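Local coordinates for Glyco_hydro_cc domain-containing protein (Pseudomonas viridiflava, PDB 6UAV), which probably hydrolyses internal beta-1,3-glucan linkages, as an endo-beta-1,3-glucanase of glycoside hydrolase family GH128, at residues Pro179-Leu191 with Phe221-His235. Residues are numbered along the deposited sequence; the frame is centred on the assembly and turned at random.
Sequences PFWVTEFANWHTL and FRYAWFTGRMTPDPH
Val182 N gives its hydrogen to Arg222 O, and Ala224 N returns one to Val182 O, both 2.9 Å, pairing strands 180-183 and 221-225 in parallel as neighbours in an eight-stranded TIM barrel. Helix 200-216 joins them in a beta-alpha-beta crossover. Further along, Phe226 N reaches Phe185 O almost straight (174°), a further backbone hydrogen bond beyond the corner at Glu184.

Trp188 can be followed from base to tip. Its CB and CG sit against His235 CD2, CG at 3.5 Å, and CD1 meets His235 CB; NE1 finds its polar partner in Ser237, just past segment 221-235. The indole five-membered ring and the imidazole form an offset stack, planes 25° apart. Farther out, CZ2 touches Phe226 CD1 at 3.6 Å, where the two rings meet obliquely, and Met230 SD at 3.7 Å, a Met-aromatic contact. CH2, at the tip, meets Met230 CE and Phe226 CE1. Trp188 CA also stands over the middle of the imidazole, while Thr190 OG1 lies at that ring's edge and donates to Trp188 O. His235 ND1 is hydrogen-bonded to Ile197 O.

Deeper in, Phe185 takes the crowded position between N and carbonyl carbon (chi1 72°), which puts its face against the edge of Trp225, Phe185 CE2 to Trp225 CE3 3.6 Å. Ala186 CA rests over the Trp225 six-membered ring as a CH-pi contact. On the face of these two strands opposite Val182 and Tyr223, Arg222 CD lies over one face of the Trp181 six-membered ring, while its guanidinium forms a salt bridge with Asp51.

Backbone bonds thus set the strand register, whereas the loops beyond the strands are joined mainly by aromatic and sulfur contacts.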
ATOM      1  N   PRO A 179       0.335  -7.284  12.060  1.00 14.14           N
ATOM      2  CA  PRO A 179       1.096  -7.465  10.827  1.00 13.75           C
ATOM      3  C   PRO A 179       0.807  -6.320   9.846  1.00 12.70           C
ATOM      4  O   PRO A 179      -0.023  -5.441  10.092  1.00 12.11           O
ATOM      5  CB  PRO A 179       0.620  -8.814  10.317  1.00 13.91           C
ATOM      6  CG  PRO A 179      -0.805  -8.827  10.761  1.00 14.95           C
ATOM      7  CD  PRO A 179      -0.782  -8.238  12.160  1.00 14.98           C
ATOM      8  N   PHE A 180       1.624  -6.260   8.792  1.00 12.74           N
ATOM      9  CA  PHE A 180       1.713  -5.088   7.902  1.00 12.34           C
ATOM     10  C   PHE A 180       1.447  -5.475   6.456  1.00 12.37           C
ATOM     11  O   PHE A 180       1.811  -6.601   6.036  1.00 12.42           O
ATOM     12  CB  PHE A 180       3.102  -4.475   7.907  1.00 13.10           C
ATOM     13  CG  PHE A 180       3.556  -4.099   9.292  1.00 13.90           C
ATOM     14  CD1 PHE A 180       3.137  -2.907   9.834  1.00 14.91           C
ATOM     15  CD2 PHE A 180       4.490  -4.872   9.967  1.00 14.21           C
ATOM     16  CE1 PHE A 180       3.562  -2.526  11.093  1.00 16.27           C
ATOM     17  CE2 PHE A 180       4.944  -4.466  11.210  1.00 14.91           C
ATOM     18  CZ  PHE A 180       4.473  -3.293  11.770  1.00 15.58           C
ATOM     19  N   TRP A 181       0.971  -4.503   5.711  1.00 12.00           N
ATOM     20  CA  TRP A 181       1.212  -4.398   4.263  1.00 12.11           C
ATOM     21  C   TRP A 181       2.056  -3.138   4.056  1.00 11.89           C
ATOM     22  O   TRP A 181       1.673  -2.032   4.557  1.00 11.44           O
ATOM     23  CB  TRP A 181      -0.109  -4.275   3.496  1.00 12.04           C
ATOM     24  CG  TRP A 181      -1.029  -5.463   3.487  1.00 12.15           C
ATOM     25  CD1 TRP A 181      -1.287  -6.417   4.433  1.00 13.00           C
ATOM     26  CD2 TRP A 181      -1.921  -5.742   2.392  1.00 12.47           C
ATOM     27  NE1 TRP A 181      -2.277  -7.271   4.004  1.00 12.83           N
ATOM     28  CE2 TRP A 181      -2.689  -6.867   2.755  1.00 12.75           C
ATOM     29  CE3 TRP A 181      -2.093  -5.165   1.130  1.00 12.40           C
ATOM     30  CZ2 TRP A 181      -3.647  -7.418   1.895  1.00 13.05           C
ATOM     31  CZ3 TRP A 181      -3.044  -5.700   0.302  1.00 12.78           C
ATOM     32  CH2 TRP A 181      -3.824  -6.797   0.690  1.00 12.79           C
ATOM     33  N   VAL A 182       3.152  -3.242   3.302  1.00 11.81           N
ATOM     34  CA  VAL A 182       3.975  -2.044   3.031  1.00 11.38           C
ATOM     35  C   VAL A 182       3.558  -1.595   1.632  1.00 11.43           C
ATOM     36  O   VAL A 182       4.086  -2.148   0.652  1.00 11.18           O
ATOM     37  CB  VAL A 182       5.469  -2.385   3.148  1.00 11.86           C
ATOM     38  CG1 VAL A 182       6.307  -1.219   2.677  1.00 11.68           C
ATOM     39  CG2 VAL A 182       5.875  -2.804   4.573  1.00 12.62           C
ATOM     40  N   THR A 183       2.642  -0.625   1.534  1.00 10.99           N
ATOM     41  CA  THR A 183       1.862  -0.452   0.280  1.00 10.86           C
ATOM     42  C   THR A 183       2.469   0.612  -0.630  1.00 10.82           C
ATOM     43  O   THR A 183       1.947   0.849  -1.711  1.00 10.23           O
ATOM     44  CB  THR A 183       0.391  -0.186   0.623  1.00 10.90           C
ATOM     45  OG1 THR A 183       0.351   0.931   1.512  1.00 10.66           O
ATOM     46  CG2 THR A 183      -0.236  -1.403   1.253  1.00 11.02           C
ATOM     47  N   GLU A 184       3.530   1.258  -0.182  1.00 10.90           N
ATOM     48  CA  GLU A 184       4.398   2.097  -1.031  1.00 10.91           C
ATOM     49  C   GLU A 184       5.808   1.979  -0.461  1.00 10.73           C
ATOM     50  O   GLU A 184       6.036   2.216   0.765  1.00 10.54           O
ATOM     51  CB  GLU A 184       4.084   3.595  -1.053  1.00 10.84           C
ATOM     52  CG  GLU A 184       2.675   3.925  -1.497  1.00 11.46           C
ATOM     53  CD  GLU A 184       2.333   5.385  -1.502  1.00 11.22           C
ATOM     54  OE1 GLU A 184       3.253   6.261  -1.452  1.00 11.64           O
ATOM     55  OE2 GLU A 184       1.094   5.700  -1.513  1.00 12.30           O
ATOM     56  N   PHE A 185       6.761   1.637  -1.322  1.00 10.83           N
ATOM     57  CA  PHE A 185       8.193   1.721  -0.961  1.00 11.23           C
ATOM     58  C   PHE A 185       9.053   1.838  -2.201  1.00 11.82           C
ATOM     59  O   PHE A 185       8.653   1.505  -3.304  1.00 11.26           O
ATOM     60  CB  PHE A 185       8.669   0.555  -0.103  1.00 11.47           C
ATOM     61  CG  PHE A 185       8.797  -0.771  -0.777  1.00 11.39           C
ATOM     62  CD1 PHE A 185       7.698  -1.424  -1.279  1.00 11.25           C
ATOM     63  CD2 PHE A 185      10.055  -1.331  -0.979  1.00 11.84           C
ATOM     64  CE1 PHE A 185       7.809  -2.650  -1.918  1.00 11.43           C
ATOM     65  CE2 PHE A 185      10.171  -2.569  -1.575  1.00 11.99           C
ATOM     66  CZ  PHE A 185       9.055  -3.209  -2.066  1.00 12.15           C
ATOM     67  N   ALA A 186      10.198   2.453  -1.960  1.00 12.11           N
ATOM     68  CA  ALA A 186      11.313   2.661  -2.903  1.00 13.06           C
ATOM     69  C   ALA A 186      12.364   3.353  -2.062  1.00 13.70           C
ATOM     70  O   ALA A 186      12.008   3.826  -0.947  1.00 14.06           O
ATOM     71  CB  ALA A 186      10.817   3.510  -4.049  1.00 12.57           C
ATOM     72  N   ASN A 187      13.591   3.516  -2.542  1.00 13.45           N
ATOM     73  CA  ASN A 187      14.506   4.407  -1.809  1.00 13.61           C
ATOM     74  C   ASN A 187      14.767   5.693  -2.582  1.00 13.61           C
ATOM     75  O   ASN A 187      15.406   5.642  -3.633  1.00 14.40           O
ATOM     76  CB  ASN A 187      15.819   3.707  -1.480  1.00 14.49           C
ATOM     77  CG  ASN A 187      16.582   4.416  -0.377  1.00 14.95           C
ATOM     78  OD1 ASN A 187      16.540   5.659  -0.272  1.00 14.52           O
ATOM     79  ND2 ASN A 187      17.238   3.618   0.463  1.00 14.86           N
ATOM     80  N   TRP A 188      14.300   6.810  -2.035  1.00 13.54           N
ATOM     81  CA  TRP A 188      14.412   8.160  -2.622  1.00 14.33           C
ATOM     82  C   TRP A 188      15.346   9.024  -1.797  1.00 14.81           C
ATOM     83  O   TRP A 188      15.285  10.258  -1.906  1.00 15.63           O
ATOM     84  CB  TRP A 188      13.010   8.764  -2.731  1.00 14.11           C
ATOM     85  CG  TRP A 188      12.153   8.138  -3.792  1.00 13.86           C
ATOM     86  CD1 TRP A 188      12.318   6.947  -4.451  1.00 14.24           C
ATOM     87  CD2 TRP A 188      10.906   8.679  -4.257  1.00 13.83           C
ATOM     88  NE1 TRP A 188      11.278   6.740  -5.334  1.00 13.91           N
ATOM     89  CE2 TRP A 188      10.415   7.810  -5.253  1.00 13.57           C
ATOM     90  CE3 TRP A 188      10.208   9.857  -3.958  1.00 14.25           C
ATOM     91  CZ2 TRP A 188       9.187   8.043  -5.886  1.00 13.88           C
ATOM     92  CZ3 TRP A 188       9.041  10.127  -4.649  1.00 14.51           C
ATOM     93  CH2 TRP A 188       8.540   9.228  -5.588  1.00 14.28           C
ATOM     94  N   HIS A 189      16.289   8.434  -1.058  1.00 15.66           N
ATOM     95  CA  HIS A 189      17.292   9.260  -0.339  1.00 16.27           C
ATOM     96  C   HIS A 189      17.965  10.231  -1.316  1.00 17.06           C
ATOM     97  O   HIS A 189      18.407   9.809  -2.368  1.00 18.00           O
ATOM     98  CB  HIS A 189      18.354   8.384   0.307  1.00 16.56           C
ATOM     99  CG  HIS A 189      19.109   9.039   1.392  1.00 17.20           C
ATOM    100  ND1 HIS A 189      18.635   8.957   2.692  1.00 16.91           N
ATOM    101  CD2 HIS A 189      20.277   9.727   1.407  1.00 17.59           C
ATOM    102  CE1 HIS A 189      19.535   9.506   3.497  1.00 17.71           C
ATOM    103  NE2 HIS A 189      20.562  10.038   2.728  1.00 18.39           N
ATOM    104  N   THR A 190      18.011  11.503  -0.959  1.00 17.94           N
ATOM    105  CA  THR A 190      18.452  12.600  -1.838  1.00 19.63           C
ATOM    106  C   THR A 190      19.648  13.360  -1.235  1.00 20.36           C
ATOM    107  O   THR A 190      20.512  13.912  -1.991  1.00 20.31           O
ATOM    108  CB  THR A 190      17.249  13.514  -2.107  1.00 20.60           C
ATOM    109  OG1 THR A 190      16.334  12.724  -2.871  1.00 23.01           O
ATOM    110  CG2 THR A 190      17.637  14.774  -2.853  1.00 22.83           C
ATOM    111  N   LEU A 191      19.705  13.497   0.078  1.00 20.14           N
ATOM    112  CA  LEU A 191      20.765  14.322   0.717  1.00 22.26           C
ATOM    113  C   LEU A 191      22.152  13.838   0.298  1.00 22.45           C
ATOM    114  O   LEU A 191      22.394  12.597   0.103  1.00 20.77           O
ATOM    115  CB  LEU A 191      20.620  14.267   2.232  1.00 24.09           C
ATOM    116  CG  LEU A 191      19.405  14.983   2.810  1.00 25.52           C
ATOM    117  CD1 LEU A 191      19.418  14.802   4.317  1.00 26.80           C
ATOM    118  CD2 LEU A 191      19.493  16.471   2.506  1.00 28.28           C
ATOM    119  N   PHE A 221       2.562  -9.219   4.970  1.00 14.44           N
ATOM    120  CA  PHE A 221       1.720 -10.064   4.098  1.00 14.46           C
ATOM    121  C   PHE A 221       1.861  -9.648   2.639  1.00 13.19           C
ATOM    122  O   PHE A 221       1.848 -10.517   1.811  1.00 12.68           O
ATOM    123  CB  PHE A 221       0.245  -9.943   4.510  1.00 14.94           C
ATOM    124  CG  PHE A 221      -0.697 -10.802   3.704  1.00 16.39           C
ATOM    125  CD1 PHE A 221      -0.798 -12.164   3.955  1.00 18.18           C
ATOM    126  CD2 PHE A 221      -1.447 -10.272   2.655  1.00 16.85           C
ATOM    127  CE1 PHE A 221      -1.653 -12.965   3.192  1.00 19.98           C
ATOM    128  CE2 PHE A 221      -2.326 -11.070   1.928  1.00 18.39           C
ATOM    129  CZ  PHE A 221      -2.414 -12.419   2.186  1.00 18.68           C
ATOM    130  N   ARG A 222       1.995  -8.355   2.353  1.00 12.67           N
ATOM    131  CA  ARG A 222       2.036  -7.859   0.974  1.00 13.16           C
ATOM    132  C   ARG A 222       2.828  -6.551   0.974  1.00 12.49           C
ATOM    133  O   ARG A 222       2.958  -5.870   2.050  1.00 13.05           O
ATOM    134  CB  ARG A 222       0.635  -7.656   0.384  1.00 13.86           C
ATOM    135  CG  ARG A 222       0.034  -8.913  -0.237  1.00 15.26           C
ATOM    136  CD  ARG A 222      -1.270  -8.791  -0.997  1.00 17.32           C
ATOM    137  NE  ARG A 222      -1.448  -9.903  -1.937  1.00 18.67           N
ATOM    138  CZ  ARG A 222      -2.480 -10.027  -2.771  1.00 19.15           C
ATOM    139  NH1 ARG A 222      -3.472  -9.145  -2.738  1.00 18.38           N
ATOM    140  NH2 ARG A 222      -2.487 -11.011  -3.653  1.00 20.80           N
ATOM    141  N   TYR A 223       3.432  -6.277  -0.157  1.00 11.84           N
ATOM    142  CA  TYR A 223       4.110  -4.995  -0.382  1.00 11.19           C
ATOM    143  C   TYR A 223       3.838  -4.545  -1.809  1.00 10.86           C
ATOM    144  O   TYR A 223       3.551  -5.349  -2.660  1.00 10.95           O
ATOM    145  CB  TYR A 223       5.619  -5.078  -0.088  1.00 11.38           C
ATOM    146  CG  TYR A 223       6.358  -6.180  -0.800  1.00 11.37           C
ATOM    147  CD1 TYR A 223       6.752  -6.039  -2.118  1.00 11.38           C
ATOM    148  CD2 TYR A 223       6.606  -7.384  -0.193  1.00 12.23           C
ATOM    149  CE1 TYR A 223       7.479  -7.004  -2.782  1.00 11.79           C
ATOM    150  CE2 TYR A 223       7.256  -8.401  -0.870  1.00 12.37           C
ATOM    151  CZ  TYR A 223       7.642  -8.237  -2.186  1.00 12.01           C
ATOM    152  OH  TYR A 223       8.265  -9.208  -2.912  1.00 13.29           O
ATOM    153  N   ALA A 224       4.032  -3.255  -2.027  1.00 10.12           N
ATOM    154  CA  ALA A 224       3.820  -2.681  -3.343  1.00 10.50           C
ATOM    155  C   ALA A 224       4.859  -1.616  -3.612  1.00 10.77           C
ATOM    156  O   ALA A 224       4.956  -0.630  -2.869  1.00 10.59           O
ATOM    157  CB  ALA A 224       2.447  -2.112  -3.406  1.00 10.72           C
ATOM    158  N   TRP A 225       5.565  -1.837  -4.709  1.00 11.29           N
ATOM    159  CA  TRP A 225       6.599  -0.892  -5.167  1.00 11.40           C
ATOM    160  C   TRP A 225       5.952   0.369  -5.735  1.00 10.99           C
ATOM    161  O   TRP A 225       4.990   0.280  -6.564  1.00 10.97           O
ATOM    162  CB  TRP A 225       7.533  -1.571  -6.181  1.00 12.54           C
ATOM    163  CG  TRP A 225       8.652  -0.696  -6.646  1.00 12.70           C
ATOM    164  CD1 TRP A 225       8.678   0.147  -7.716  1.00 13.13           C
ATOM    165  CD2 TRP A 225       9.905  -0.535  -5.977  1.00 13.07           C
ATOM    166  NE1 TRP A 225       9.879   0.805  -7.783  1.00 13.64           N
ATOM    167  CE2 TRP A 225      10.667   0.382  -6.730  1.00 13.52           C
ATOM    168  CE3 TRP A 225      10.470  -1.140  -4.857  1.00 13.32           C
ATOM    169  CZ2 TRP A 225      11.927   0.808  -6.309  1.00 13.90           C
ATOM    170  CZ3 TRP A 225      11.754  -0.788  -4.496  1.00 13.42           C
ATOM    171  CH2 TRP A 225      12.457   0.189  -5.197  1.00 13.63           C
ATOM    172  N   PHE A 226       6.563   1.508  -5.451  1.00 11.06           N
ATOM    173  CA  PHE A 226       6.193   2.798  -6.071  1.00 11.03           C
ATOM    174  C   PHE A 226       7.257   3.121  -7.131  1.00 11.32           C
ATOM    175  O   PHE A 226       8.394   3.383  -6.747  1.00 12.09           O
ATOM    176  CB  PHE A 226       6.080   3.903  -5.026  1.00 11.66           C
ATOM    177  CG  PHE A 226       5.445   5.130  -5.591  1.00 11.71           C
ATOM    178  CD1 PHE A 226       6.227   6.040  -6.261  1.00 12.19           C
ATOM    179  CD2 PHE A 226       4.071   5.301  -5.607  1.00 12.22           C
ATOM    180  CE1 PHE A 226       5.675   7.148  -6.856  1.00 12.62           C
ATOM    181  CE2 PHE A 226       3.497   6.413  -6.187  1.00 12.22           C
ATOM    182  CZ  PHE A 226       4.317   7.335  -6.793  1.00 12.17           C
ATOM    183  N   THR A 227       6.937   3.069  -8.440  1.00 11.78           N
ATOM    184  CA  THR A 227       5.614   2.872  -9.037  1.00 11.90           C
ATOM    185  C   THR A 227       5.739   2.357 -10.477  1.00 12.03           C
ATOM    186  O   THR A 227       6.853   1.996 -10.919  1.00 12.41           O
ATOM    187  CB  THR A 227       4.826   4.191  -9.066  1.00 12.38           C
ATOM    188  OG1 THR A 227       3.483   4.049  -9.553  1.00 12.54           O
ATOM    189  CG2 THR A 227       5.540   5.248  -9.893  1.00 12.77           C
ATOM    190  N   GLY A 228       4.625   2.282 -11.209  1.00 12.74           N
ATOM    191  CA  GLY A 228       4.673   1.807 -12.609  1.00 13.64           C
ATOM    192  C   GLY A 228       5.506   2.756 -13.469  1.00 14.15           C
ATOM    193  O   GLY A 228       6.505   2.378 -14.053  1.00 14.36           O
ATOM    194  N   ARG A 229       5.091   3.995 -13.550  1.00 13.96           N
ATOM    195  CA  ARG A 229       5.792   5.049 -14.282  1.00 15.03           C
ATOM    196  C   ARG A 229       5.685   6.354 -13.550  1.00 15.79           C
ATOM    197  O   ARG A 229       4.596   6.655 -13.016  1.00 16.11           O
ATOM    198  CB  ARG A 229       5.099   5.357 -15.623  1.00 16.35           C
ATOM    199  CG  ARG A 229       4.937   4.164 -16.523  1.00 16.54           C
ATOM    200  CD  ARG A 229       4.208   4.598 -17.784  1.00 16.55           C
ATOM    201  NE  ARG A 229       4.304   3.445 -18.629  1.00 16.92           N
ATOM    202  CZ  ARG A 229       3.451   2.440 -18.651  1.00 16.80           C
ATOM    203  NH1 ARG A 229       3.702   1.416 -19.449  1.00 17.31           N
ATOM    204  NH2 ARG A 229       2.383   2.444 -17.868  1.00 16.34           N
ATOM    205  N   MET A 230       6.743   7.131 -13.590  1.00 16.18           N
ATOM    206  CA  MET A 230       6.705   8.559 -13.188  1.00 16.61           C
ATOM    207  C   MET A 230       7.752   9.275 -14.016  1.00 16.92           C
ATOM    208  O   MET A 230       8.707   8.644 -14.464  1.00 16.79           O
ATOM    209  CB  MET A 230       7.032   8.747 -11.694  1.00 16.58           C
ATOM    210  CG  MET A 230       8.373   8.187 -11.278  1.00 16.70           C
ATOM    211  SD  MET A 230       8.650   8.257  -9.497  1.00 16.88           S
ATOM    212  CE  MET A 230       8.562  10.026  -9.257  1.00 16.35           C
ATOM    213  N   THR A 231       7.527  10.556 -14.214  1.00 18.12           N
ATOM    214  CA  THR A 231       8.435  11.465 -14.936  1.00 19.65           C
ATOM    215  C   THR A 231       8.315  12.825 -14.251  1.00 20.57           C
ATOM    216  O   THR A 231       7.193  13.230 -13.931  1.00 20.58           O
ATOM    217  CB  THR A 231       8.055  11.575 -16.425  1.00 22.15           C
ATOM    218  OG1 THR A 231       9.167  12.190 -17.055  1.00 23.91           O
ATOM    219  CG2 THR A 231       6.834  12.426 -16.686  1.00 23.84           C
ATOM    220  N   PRO A 232       9.425  13.540 -13.945  1.00 20.94           N
ATOM    221  CA  PRO A 232      10.782  12.993 -13.993  1.00 20.74           C
ATOM    222  C   PRO A 232      10.946  11.876 -12.957  1.00 19.37           C
ATOM    223  O   PRO A 232      10.099  11.717 -12.093  1.00 19.56           O
ATOM    224  CB  PRO A 232      11.746  14.153 -13.679  1.00 22.22           C
ATOM    225  CG  PRO A 232      10.864  15.309 -13.249  1.00 22.67           C
ATOM    226  CD  PRO A 232       9.413  14.944 -13.523  1.00 22.07           C
ATOM    227  N   ASP A 233      11.990  11.079 -13.109  1.00 17.94           N
ATOM    228  CA  ASP A 233      12.209   9.851 -12.318  1.00 16.89           C
ATOM    229  C   ASP A 233      13.656   9.889 -11.769  1.00 17.29           C
ATOM    230  O   ASP A 233      14.511   9.129 -12.214  1.00 17.08           O
ATOM    231  CB  ASP A 233      11.943   8.638 -13.201  1.00 16.01           C
ATOM    232  CG  ASP A 233      11.776   7.396 -12.383  1.00 15.17           C
ATOM    233  OD1 ASP A 233      11.924   7.513 -11.179  1.00 14.96           O
ATOM    234  OD2 ASP A 233      11.711   6.331 -12.951  1.00 15.43           O
ATOM    235  N   PRO A 234      14.015  10.861 -10.917  1.00 18.48           N
ATOM    236  CA  PRO A 234      15.414  11.071 -10.499  1.00 19.19           C
ATOM    237  C   PRO A 234      16.033   9.899  -9.727  1.00 18.25           C
ATOM    238  O   PRO A 234      17.245   9.793  -9.732  1.00 19.28           O
ATOM    239  CB  PRO A 234      15.335  12.316  -9.597  1.00 19.72           C
ATOM    240  CG  PRO A 234      13.916  12.325  -9.108  1.00 19.10           C
ATOM    241  CD  PRO A 234      13.124  11.857 -10.318  1.00 18.23           C
ATOM    242  N   HIS A 235      15.224   9.029  -9.128  1.00 16.96           N
ATOM    243  CA  HIS A 235      15.710   7.843  -8.386  1.00 16.68           C
ATOM    244  C   HIS A 235      15.582   6.586  -9.241  1.00 15.91           C
ATOM    245  O   HIS A 235      15.761   5.518  -8.747  1.00 15.96           O
ATOM    246  CB  HIS A 235      15.006   7.780  -7.016  1.00 16.37           C
ATOM    247  CG  HIS A 235      15.221   9.031  -6.229  1.00 17.01           C
ATOM    248  ND1 HIS A 235      16.463   9.487  -5.834  1.00 18.57           N
ATOM    249  CD2 HIS A 235      14.318   9.960  -5.844  1.00 17.07           C
ATOM    250  CE1 HIS A 235      16.313  10.662  -5.209  1.00 18.80           C
ATOM    251  NE2 HIS A 235      14.996  10.941  -5.188  1.00 17.85           N
TER